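Local coordinates for putative aspartyl-tRNA synthetase (Leishmania major, PDB 6OD8), which probably joins L-aspartate to tRNA(Asp) in an ATP-driven reaction, as a class II aminoacyl-tRNA synthetase, at residues R398-L410 and V437-F451. Sequence-based numbering, arbitrary orientation.
Sequences RMLRINYMHCIEL and VKERYGTDFFISDRF. With EDO (1,2-ethanediol), chain E; EDO (1,2-ethanediol), chain K.
Leu400 and Ile402 reach from strand 400-403 to the helix that leads into strand 445-449. Leu400 lays CD2 over one face of the Tyr441 ring, a CH-pi contact 4.0 Å from the ring centroid; its CG stands anti to the backbone N (chi1 -176°), which turns the branched end toward the helix. Ile402 brings CD1 to Tyr441 CE2 at 3.8 Å, while Val437 CG2 packs against Ile402 and Leu410. At the other end, Tyr404 points its ring edge at the face of Phe451, planes 59° apart and centroids 4.7 Å apart. Ser448 OG is buried beside the start of helix 404-412, 3.3 Å from Cys407 SG.

The backbones form a parallel ladder: Ile447 N donates to Leu400 O, Ile402 N to Ile447 O at 3.0 Å, and Asp449 N to Ile402 O. Tyr404 N continues it to Asp449 O. Asn403 N-caps helix 404-412, its OD1 accepting from Met405 N at 2.7 Å. Alongside Ile447, Arg401 runs extended to salt bridges with Asp329 and Glu332 of helix 325-342. This parallel pair extends the antiparallel sheet of the class II catalytic domain: strand 445-449 runs antiparallel to 472-477, and 391-392 flanks 400-403 on its other side.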
ATOM      1  N   ARG A 398      11.681 -11.182 -23.152  1.00 21.20           N
ATOM      2  CA  ARG A 398      12.657 -10.608 -24.103  1.00 18.66           C
ATOM      3  C   ARG A 398      13.256  -9.296 -23.583  1.00 17.56           C
ATOM      4  O   ARG A 398      13.412  -8.312 -24.322  1.00 20.24           O
ATOM      5  CB  ARG A 398      12.018 -10.412 -25.485  1.00 20.42           C
ATOM      6  CG  ARG A 398      11.486 -11.712 -26.110  1.00 20.06           C
ATOM      7  CD  ARG A 398      11.035 -11.526 -27.568  1.00 26.93           C
ATOM      8  NE  ARG A 398       9.918 -10.587 -27.744  1.00 30.72           N
ATOM      9  CZ  ARG A 398       8.644 -10.891 -27.506  1.00 30.07           C
ATOM     10  NH1 ARG A 398       8.334 -12.104 -27.063  1.00 28.59           N
ATOM     11  NH2 ARG A 398       7.678  -9.995 -27.712  1.00 28.83           N
ATOM     12  N   MET A 399      13.626  -9.288 -22.307  1.00 16.86           N
ATOM     13  CA  MET A 399      14.100  -8.076 -21.648  1.00 17.09           C
ATOM     14  C   MET A 399      15.624  -8.059 -21.584  1.00 20.49           C
ATOM     15  O   MET A 399      16.246  -8.996 -21.062  1.00 18.11           O
ATOM     16  CB  MET A 399      13.457  -7.949 -20.265  1.00 16.65           C
ATOM     17  CG  MET A 399      11.973  -7.599 -20.427  1.00 22.10           C
ATOM     18  SD  MET A 399      10.995  -7.745 -18.902  1.00 25.29           S
ATOM     19  CE  MET A 399      11.472  -6.265 -18.107  1.00 19.89           C
ATOM     20  N   LEU A 400      16.206  -6.972 -22.098  1.00 19.15           N
ATOM     21  CA  LEU A 400      17.639  -6.890 -22.391  1.00 18.17           C
ATOM     22  C   LEU A 400      18.499  -6.708 -21.137  1.00 20.54           C
ATOM     23  O   LEU A 400      18.222  -5.851 -20.295  1.00 17.76           O
ATOM     24  CB  LEU A 400      17.889  -5.728 -23.352  1.00 17.69           C
ATOM     25  CG  LEU A 400      19.307  -5.536 -23.857  1.00 23.90           C
ATOM     26  CD1 LEU A 400      19.557  -6.675 -24.820  1.00 22.86           C
ATOM     27  CD2 LEU A 400      19.401  -4.186 -24.562  1.00 19.96           C
ATOM     28  N   ARG A 401      19.572  -7.497 -21.048  1.00 18.80           N
ATOM     29  CA  ARG A 401      20.586  -7.409 -20.002  1.00 22.66           C
ATOM     30  C   ARG A 401      21.924  -7.212 -20.693  1.00 25.09           C
ATOM     31  O   ARG A 401      22.222  -7.933 -21.644  1.00 19.88           O
ATOM     32  CB  ARG A 401      20.646  -8.693 -19.161  1.00 16.79           C
ATOM     33  CG  ARG A 401      19.343  -9.119 -18.527  1.00 18.70           C
ATOM     34  CD  ARG A 401      19.539 -10.381 -17.694  1.00 19.87           C
ATOM     35  NE  ARG A 401      18.281 -10.841 -17.098  1.00 16.84           N
ATOM     36  CZ  ARG A 401      18.179 -11.906 -16.309  1.00 23.49           C
ATOM     37  NH1 ARG A 401      19.265 -12.616 -16.010  1.00 18.67           N
ATOM     38  NH2 ARG A 401      16.991 -12.263 -15.823  1.00 21.35           N
ATOM     39  N   ILE A 402      22.708  -6.223 -20.248  1.00 17.40           N
ATOM     40  CA  ILE A 402      24.062  -5.995 -20.748  1.00 18.06           C
ATOM     41  C   ILE A 402      24.970  -5.891 -19.533  1.00 26.63           C
ATOM     42  O   ILE A 402      24.669  -5.152 -18.589  1.00 23.72           O
ATOM     43  CB  ILE A 402      24.180  -4.727 -21.624  1.00 20.24           C
ATOM     44  CG1 ILE A 402      23.182  -4.771 -22.785  1.00 24.42           C
ATOM     45  CG2 ILE A 402      25.615  -4.576 -22.193  1.00 22.30           C
ATOM     46  CD1 ILE A 402      23.195  -3.513 -23.643  1.00 29.81           C
ATOM     47  N   ASN A 403      26.052  -6.656 -19.547  1.00 22.94           N
ATOM     48  CA  ASN A 403      27.066  -6.529 -18.511  1.00 23.16           C
ATOM     49  C   ASN A 403      27.607  -5.101 -18.473  1.00 29.08           C
ATOM     50  O   ASN A 403      27.794  -4.460 -19.515  1.00 25.30           O
ATOM     51  CB  ASN A 403      28.193  -7.527 -18.786  1.00 26.65           C
ATOM     52  CG  ASN A 403      29.365  -7.320 -17.886  1.00 32.16           C
ATOM     53  OD1 ASN A 403      30.300  -6.592 -18.218  1.00 44.54           O
ATOM     54  ND2 ASN A 403      29.330  -7.947 -16.727  1.00 24.48           N
ATOM     55  N   TYR A 404      27.867  -4.612 -17.258  1.00 23.37           N
ATOM     56  CA  TYR A 404      28.369  -3.258 -17.058  1.00 24.01           C
ATOM     57  C   TYR A 404      29.613  -2.970 -17.905  1.00 24.10           C
ATOM     58  O   TYR A 404      29.744  -1.881 -18.486  1.00 21.26           O
ATOM     59  CB  TYR A 404      28.676  -3.050 -15.570  1.00 26.77           C
ATOM     60  CG  TYR A 404      29.025  -1.627 -15.206  1.00 24.47           C
ATOM     61  CD1 TYR A 404      28.042  -0.750 -14.784  1.00 24.59           C
ATOM     62  CD2 TYR A 404      30.347  -1.164 -15.271  1.00 27.15           C
ATOM     63  CE1 TYR A 404      28.344   0.555 -14.446  1.00 27.29           C
ATOM     64  CE2 TYR A 404      30.664   0.145 -14.930  1.00 18.92           C
ATOM     65  CZ  TYR A 404      29.658   0.998 -14.522  1.00 22.19           C
ATOM     66  OH  TYR A 404      29.941   2.304 -14.183  1.00 27.10           O
ATOM     67  N   MET A 405      30.542  -3.926 -17.993  1.00 23.66           N
ATOM     68  CA  MET A 405      31.760  -3.653 -18.759  1.00 22.02           C
ATOM     69  C   MET A 405      31.462  -3.525 -20.241  1.00 25.58           C
ATOM     70  O   MET A 405      32.113  -2.736 -20.930  1.00 27.94           O
ATOM     71  CB  MET A 405      32.816  -4.731 -18.505  1.00 23.65           C
ATOM     72  CG  MET A 405      33.348  -4.700 -17.076  1.00 29.95           C
ATOM     73  SD  MET A 405      34.727  -5.860 -16.853  1.00 51.80           S
ATOM     74  CE  MET A 405      33.808  -7.381 -16.600  1.00 50.64           C
ATOM     75  N   HIS A 406      30.462  -4.257 -20.747  1.00 25.24           N
ATOM     76  CA  HIS A 406      30.066  -4.054 -22.136  1.00 27.83           C
ATOM     77  C   HIS A 406      29.277  -2.764 -22.314  1.00 24.64           C
ATOM     78  O   HIS A 406      29.309  -2.178 -23.400  1.00 22.05           O
ATOM     79  CB  HIS A 406      29.290  -5.271 -22.638  1.00 26.67           C
ATOM     80  CG  HIS A 406      30.133  -6.508 -22.725  1.00 32.77           C
ATOM     81  ND1 HIS A 406      31.061  -6.710 -23.726  1.00 35.08           N
ATOM     82  CD2 HIS A 406      30.211  -7.592 -21.916  1.00 33.82           C
ATOM     83  CE1 HIS A 406      31.662  -7.872 -23.538  1.00 33.33           C
ATOM     84  NE2 HIS A 406      31.181  -8.418 -22.437  1.00 33.99           N
ATOM     85  N   CYS A 407      28.555  -2.314 -21.281  1.00 26.29           N
ATOM     86  CA  CYS A 407      27.952  -0.987 -21.338  1.00 22.35           C
ATOM     87  C   CYS A 407      29.013   0.094 -21.484  1.00 20.52           C
ATOM     88  O   CYS A 407      28.805   1.077 -22.202  1.00 21.35           O
ATOM     89  CB  CYS A 407      27.119  -0.706 -20.088  1.00 25.05           C
ATOM     90  SG  CYS A 407      25.603  -1.681 -19.929  1.00 26.62           S
ATOM     91  N   ILE A 408      30.116  -0.038 -20.743  1.00 26.01           N
ATOM     92  CA  ILE A 408      31.238   0.882 -20.897  1.00 26.52           C
ATOM     93  C   ILE A 408      31.745   0.845 -22.331  1.00 25.78           C
ATOM     94  O   ILE A 408      32.023   1.890 -22.936  1.00 29.08           O
ATOM     95  CB  ILE A 408      32.362   0.537 -19.902  1.00 28.95           C
ATOM     96  CG1 ILE A 408      31.930   0.781 -18.452  1.00 33.06           C
ATOM     97  CG2 ILE A 408      33.660   1.326 -20.260  1.00 25.78           C
ATOM     98  CD1 ILE A 408      31.771   2.236 -18.089  1.00 29.40           C
ATOM     99  N   GLU A 409      31.904  -0.360 -22.889  1.00 25.95           N
ATOM    100  CA  GLU A 409      32.441  -0.460 -24.246  1.00 29.89           C
ATOM    101  C   GLU A 409      31.494   0.172 -25.254  1.00 29.35           C
ATOM    102  O   GLU A 409      31.943   0.787 -26.225  1.00 26.87           O
ATOM    103  CB  GLU A 409      32.702  -1.921 -24.615  1.00 37.05           C
ATOM    104  CG  GLU A 409      33.785  -2.595 -23.801  1.00 47.90           C
ATOM    105  CD  GLU A 409      33.878  -4.077 -24.106  1.00 67.20           C
ATOM    106  OE1 GLU A 409      33.294  -4.508 -25.128  1.00 75.58           O
ATOM    107  OE2 GLU A 409      34.522  -4.811 -23.322  1.00 69.04           O
ATOM    108  N   LEU A 410      30.183   0.035 -25.030  1.00 29.98           N
ATOM    109  CA  LEU A 410      29.200   0.625 -25.935  1.00 29.69           C
ATOM    110  C   LEU A 410      29.272   2.147 -25.904  1.00 28.25           C
ATOM    111  O   LEU A 410      29.276   2.802 -26.958  1.00 28.45           O
ATOM    112  CB  LEU A 410      27.797   0.134 -25.569  1.00 25.39           C
ATOM    113  CG  LEU A 410      26.592   0.648 -26.371  1.00 26.29           C
ATOM    114  CD1 LEU A 410      26.801   0.450 -27.865  1.00 29.37           C
ATOM    115  CD2 LEU A 410      25.326  -0.055 -25.913  1.00 23.41           C
ATOM    116  N   VAL A 437      21.453   2.136 -26.595  1.00 20.94           N
ATOM    117  CA  VAL A 437      20.703   0.890 -26.456  1.00 23.82           C
ATOM    118  C   VAL A 437      19.442   0.924 -27.311  1.00 26.96           C
ATOM    119  O   VAL A 437      19.089  -0.070 -27.962  1.00 27.56           O
ATOM    120  CB  VAL A 437      20.386   0.623 -24.974  1.00 25.40           C
ATOM    121  CG1 VAL A 437      19.301  -0.458 -24.840  1.00 18.83           C
ATOM    122  CG2 VAL A 437      21.676   0.218 -24.238  1.00 21.24           C
ATOM    123  N   LYS A 438      18.744   2.063 -27.333  1.00 23.82           N
ATOM    124  CA  LYS A 438      17.532   2.147 -28.142  1.00 24.31           C
ATOM    125  C   LYS A 438      17.861   1.995 -29.620  1.00 23.09           C
ATOM    126  O   LYS A 438      17.171   1.273 -30.352  1.00 26.32           O
ATOM    127  CB  LYS A 438      16.806   3.467 -27.869  1.00 25.16           C
ATOM    128  CG  LYS A 438      15.507   3.684 -28.672  1.00 29.78           C
ATOM    129  CD  LYS A 438      14.419   2.698 -28.304  1.00 29.13           C
ATOM    130  CE  LYS A 438      13.108   2.997 -29.063  1.00 32.41           C
ATOM    131  NZ  LYS A 438      12.550   4.342 -28.709  1.00 27.92           N
ATOM    132  N   GLU A 439      18.938   2.645 -30.068  1.00 26.04           N
ATOM    133  CA  GLU A 439      19.299   2.605 -31.477  1.00 32.79           C
ATOM    134  C   GLU A 439      19.772   1.221 -31.899  1.00 28.71           C
ATOM    135  O   GLU A 439      19.440   0.765 -32.996  1.00 31.39           O
ATOM    136  CB  GLU A 439      20.364   3.664 -31.763  1.00 35.61           C
ATOM    137  CG  GLU A 439      19.842   5.086 -31.557  1.00 45.02           C
ATOM    138  CD  GLU A 439      20.892   6.164 -31.800  1.00 55.96           C
ATOM    139  OE1 GLU A 439      22.090   5.822 -31.927  1.00 53.28           O
ATOM    140  OE2 GLU A 439      20.505   7.358 -31.862  1.00 57.30           O
ATOM    141  N   ARG A 440      20.520   0.524 -31.037  1.00 26.09           N
ATOM    142  CA  ARG A 440      21.078  -0.784 -31.396  1.00 25.38           C
ATOM    143  C   ARG A 440      20.053  -1.899 -31.255  1.00 30.35           C
ATOM    144  O   ARG A 440      19.891  -2.719 -32.168  1.00 29.16           O
ATOM    145  CB  ARG A 440      22.286  -1.125 -30.520  1.00 29.33           C
ATOM    146  CG  ARG A 440      23.004  -2.400 -31.008  1.00 33.30           C
ATOM    147  CD  ARG A 440      24.268  -2.703 -30.224  1.00 30.72           C
ATOM    148  NE  ARG A 440      24.800  -4.045 -30.501  1.00 30.70           N
ATOM    149  CZ  ARG A 440      25.458  -4.370 -31.609  1.00 37.28           C
ATOM    150  NH1 ARG A 440      25.637  -3.459 -32.557  1.00 35.80           N
ATOM    151  NH2 ARG A 440      25.934  -5.604 -31.776  1.00 30.62           N
ATOM    152  N   TYR A 441      19.375  -1.945 -30.101  1.00 22.34           N
ATOM    153  CA  TYR A 441      18.504  -3.048 -29.704  1.00 26.29           C
ATOM    154  C   TYR A 441      17.023  -2.744 -29.852  1.00 28.55           C
ATOM    155  O   TYR A 441      16.221  -3.682 -29.809  1.00 26.85           O
ATOM    156  CB  TYR A 441      18.765  -3.454 -28.238  1.00 20.86           C
ATOM    157  CG  TYR A 441      20.206  -3.926 -28.040  1.00 22.20           C
ATOM    158  CD1 TYR A 441      20.593  -5.218 -28.395  1.00 23.66           C
ATOM    159  CD2 TYR A 441      21.177  -3.070 -27.529  1.00 22.20           C
ATOM    160  CE1 TYR A 441      21.915  -5.644 -28.246  1.00 27.91           C
ATOM    161  CE2 TYR A 441      22.488  -3.490 -27.356  1.00 24.30           C
ATOM    162  CZ  TYR A 441      22.856  -4.782 -27.717  1.00 27.80           C
ATOM    163  OH  TYR A 441      24.172  -5.216 -27.583  1.00 27.95           O
ATOM    164  N   GLY A 442      16.643  -1.469 -29.969  1.00 23.82           N
ATOM    165  CA  GLY A 442      15.252  -1.109 -30.212  1.00 21.69           C
ATOM    166  C   GLY A 442      14.369  -1.040 -28.994  1.00 29.79           C
ATOM    167  O   GLY A 442      13.139  -1.035 -29.138  1.00 27.22           O
ATOM    168  N   THR A 443      14.945  -0.959 -27.794  1.00 23.63           N
ATOM    169  CA  THR A 443      14.170  -1.025 -26.569  1.00 21.61           C
ATOM    170  C   THR A 443      14.456   0.185 -25.689  1.00 26.07           C
ATOM    171  O   THR A 443      15.567   0.725 -25.684  1.00 19.14           O
ATOM    172  CB  THR A 443      14.437  -2.318 -25.781  1.00 22.47           C
ATOM    173  OG1 THR A 443      13.594  -2.343 -24.622  1.00 22.03           O
ATOM    174  CG2 THR A 443      15.897  -2.411 -25.362  1.00 22.47           C
ATOM    175  N   ASP A 444      13.416   0.617 -24.973  1.00 19.70           N
ATOM    176  CA  ASP A 444      13.463   1.700 -23.997  1.00 20.47           C
ATOM    177  C   ASP A 444      13.742   1.211 -22.581  1.00 20.20           C
ATOM    178  O   ASP A 444      13.786   2.038 -21.662  1.00 22.71           O
ATOM    179  CB  ASP A 444      12.122   2.473 -23.960  1.00 19.09           C
ATOM    180  CG  ASP A 444      11.751   3.095 -25.295  1.00 19.00           C
ATOM    181  OD1 ASP A 444      12.608   3.739 -25.935  1.00 22.34           O
ATOM    182  OD2 ASP A 444      10.578   2.947 -25.693  1.00 27.18           O
ATOM    183  N   PHE A 445      13.934  -0.102 -22.387  1.00 18.40           N
ATOM    184  CA  PHE A 445      14.083  -0.719 -21.074  1.00 17.76           C
ATOM    185  C   PHE A 445      15.236  -1.711 -21.103  1.00 21.90           C
ATOM    186  O   PHE A 445      15.278  -2.569 -21.985  1.00 21.47           O
ATOM    187  CB  PHE A 445      12.803  -1.455 -20.672  1.00 16.75           C
ATOM    188  CG  PHE A 445      12.828  -1.987 -19.255  1.00 23.04           C
ATOM    189  CD1 PHE A 445      12.330  -1.225 -18.211  1.00 25.69           C
ATOM    190  CD2 PHE A 445      13.376  -3.225 -18.967  1.00 24.44           C
ATOM    191  CE1 PHE A 445      12.351  -1.696 -16.903  1.00 26.18           C
ATOM    192  CE2 PHE A 445      13.405  -3.692 -17.660  1.00 28.15           C
ATOM    193  CZ  PHE A 445      12.898  -2.929 -16.633  1.00 20.64           C
ATOM    194  N   PHE A 446      16.141  -1.635 -20.129  1.00 17.91           N
ATOM    195  CA  PHE A 446      17.235  -2.603 -20.105  1.00 18.17           C
ATOM    196  C   PHE A 446      17.870  -2.600 -18.722  1.00 19.14           C
ATOM    197  O   PHE A 446      17.687  -1.672 -17.926  1.00 16.76           O
ATOM    198  CB  PHE A 446      18.272  -2.329 -21.202  1.00 18.91           C
ATOM    199  CG  PHE A 446      19.222  -1.193 -20.895  1.00 20.77           C
ATOM    200  CD1 PHE A 446      20.458  -1.448 -20.334  1.00 23.06           C
ATOM    201  CD2 PHE A 446      18.869   0.128 -21.166  1.00 16.74           C
ATOM    202  CE1 PHE A 446      21.354  -0.407 -20.051  1.00 22.93           C
ATOM    203  CE2 PHE A 446      19.733   1.169 -20.854  1.00 23.07           C
ATOM    204  CZ  PHE A 446      20.975   0.900 -20.312  1.00 24.94           C
ATOM    205  N   ILE A 447      18.587  -3.673 -18.417  1.00 18.26           N
ATOM    206  CA  ILE A 447      19.329  -3.704 -17.165  1.00 19.60           C
ATOM    207  C   ILE A 447      20.818  -3.758 -17.481  1.00 19.43           C
ATOM    208  O   ILE A 447      21.222  -4.360 -18.476  1.00 19.58           O
ATOM    209  CB  ILE A 447      18.885  -4.868 -16.251  1.00 26.86           C
ATOM    210  CG1 ILE A 447      19.524  -6.181 -16.666  1.00 27.69           C
ATOM    211  CG2 ILE A 447      17.372  -5.008 -16.281  1.00 23.90           C
ATOM    212  CD1 ILE A 447      20.791  -6.536 -15.893  1.00 28.38           C
ATOM    213  N   SER A 448      21.617  -3.089 -16.642  1.00 18.76           N
ATOM    214  CA  SER A 448      23.071  -3.132 -16.671  1.00 17.96           C
ATOM    215  C   SER A 448      23.516  -3.947 -15.472  1.00 18.66           C
ATOM    216  O   SER A 448      23.180  -3.604 -14.336  1.00 19.04           O
ATOM    217  CB  SER A 448      23.687  -1.730 -16.609  1.00 18.57           C
ATOM    218  OG  SER A 448      25.126  -1.799 -16.648  1.00 23.43           O
ATOM    219  N   ASP A 449      24.300  -4.994 -15.734  1.00 23.41           N
ATOM    220  CA  ASP A 449      24.604  -6.053 -14.784  1.00 21.50           C
ATOM    221  C   ASP A 449      26.035  -5.933 -14.256  1.00 19.40           C
ATOM    222  O   ASP A 449      26.972  -5.727 -15.032  1.00 20.65           O
ATOM    223  CB  ASP A 449      24.403  -7.404 -15.481  1.00 19.76           C
ATOM    224  CG  ASP A 449      24.529  -8.553 -14.549  1.00 29.01           C
ATOM    225  OD1 ASP A 449      24.113  -8.391 -13.382  1.00 25.01           O
ATOM    226  OD2 ASP A 449      25.040  -9.617 -14.977  1.00 24.21           O
ATOM    227  N   ARG A 450      26.192  -6.078 -12.932  1.00 21.76           N
ATOM    228  CA  ARG A 450      27.474  -6.170 -12.227  1.00 21.56           C
ATOM    229  C   ARG A 450      28.147  -4.812 -12.073  1.00 25.70           C
ATOM    230  O   ARG A 450      29.177  -4.541 -12.709  1.00 21.57           O
ATOM    231  CB  ARG A 450      28.431  -7.139 -12.927  1.00 26.24           C
ATOM    232  CG  ARG A 450      28.387  -8.557 -12.438  1.00 37.96           C
ATOM    233  CD  ARG A 450      29.615  -9.330 -12.923  1.00 50.14           C
ATOM    234  NE  ARG A 450      29.697 -10.645 -12.292  1.00 58.57           N
ATOM    235  CZ  ARG A 450      30.834 -11.276 -12.018  1.00 62.72           C
ATOM    236  NH1 ARG A 450      31.996 -10.708 -12.319  1.00 62.03           N
ATOM    237  NH2 ARG A 450      30.809 -12.471 -11.437  1.00 61.75           N
ATOM    238  N   PHE A 451      27.614  -3.980 -11.189  1.00 22.95           N
ATOM    239  CA  PHE A 451      28.129  -2.625 -11.040  1.00 17.29           C
ATOM    240  C   PHE A 451      29.439  -2.614 -10.261  1.00 23.06           C
ATOM    241  O   PHE A 451      29.692  -3.514  -9.454  1.00 19.10           O
ATOM    242  CB  PHE A 451      27.109  -1.742 -10.327  1.00 21.14           C
ATOM    243  CG  PHE A 451      26.260  -0.950 -11.264  1.00 24.40           C
ATOM    244  CD1 PHE A 451      26.314   0.432 -11.276  1.00 26.64           C
ATOM    245  CD2 PHE A 451      25.432  -1.600 -12.158  1.00 19.58           C
ATOM    246  CE1 PHE A 451      25.522   1.178 -12.160  1.00 20.90           C
ATOM    247  CE2 PHE A 451      24.654  -0.882 -13.036  1.00 19.26           C
ATOM    248  CZ  PHE A 451      24.701   0.513 -13.045  1.00 20.70           C
TER
HETATM  249  C1  EDO E 603      24.660  -9.759 -18.446  1.00 46.52           C
HETATM  250  O1  EDO E 603      23.543 -10.308 -17.744  1.00 46.88           O
HETATM  251  C2  EDO E 603      24.350  -9.689 -19.941  1.00 42.82           C
HETATM  252  O2  EDO E 603      24.719 -10.908 -20.595  1.00 50.47           O
HETATM  253  C1  EDO K 609      16.443   6.105 -24.477  1.00 38.60           C
HETATM  254  O1  EDO K 609      16.542   7.162 -25.433  1.00 37.15           O
HETATM  255  C2  EDO K 609      15.395   5.101 -24.908  1.00 36.11           C
HETATM  256  O2  EDO K 609      14.082   5.616 -24.663  1.00 36.69           O
HETATM  257  O   HOH W   1      14.263  -4.830 -23.169  1.00 18.24           O
HETATM  258  O   HOH W   2      30.935  -6.033 -14.647  1.00 34.60           O
HETATM  259  O   HOH W   3      27.312  -9.912 -16.295  1.00 35.72           O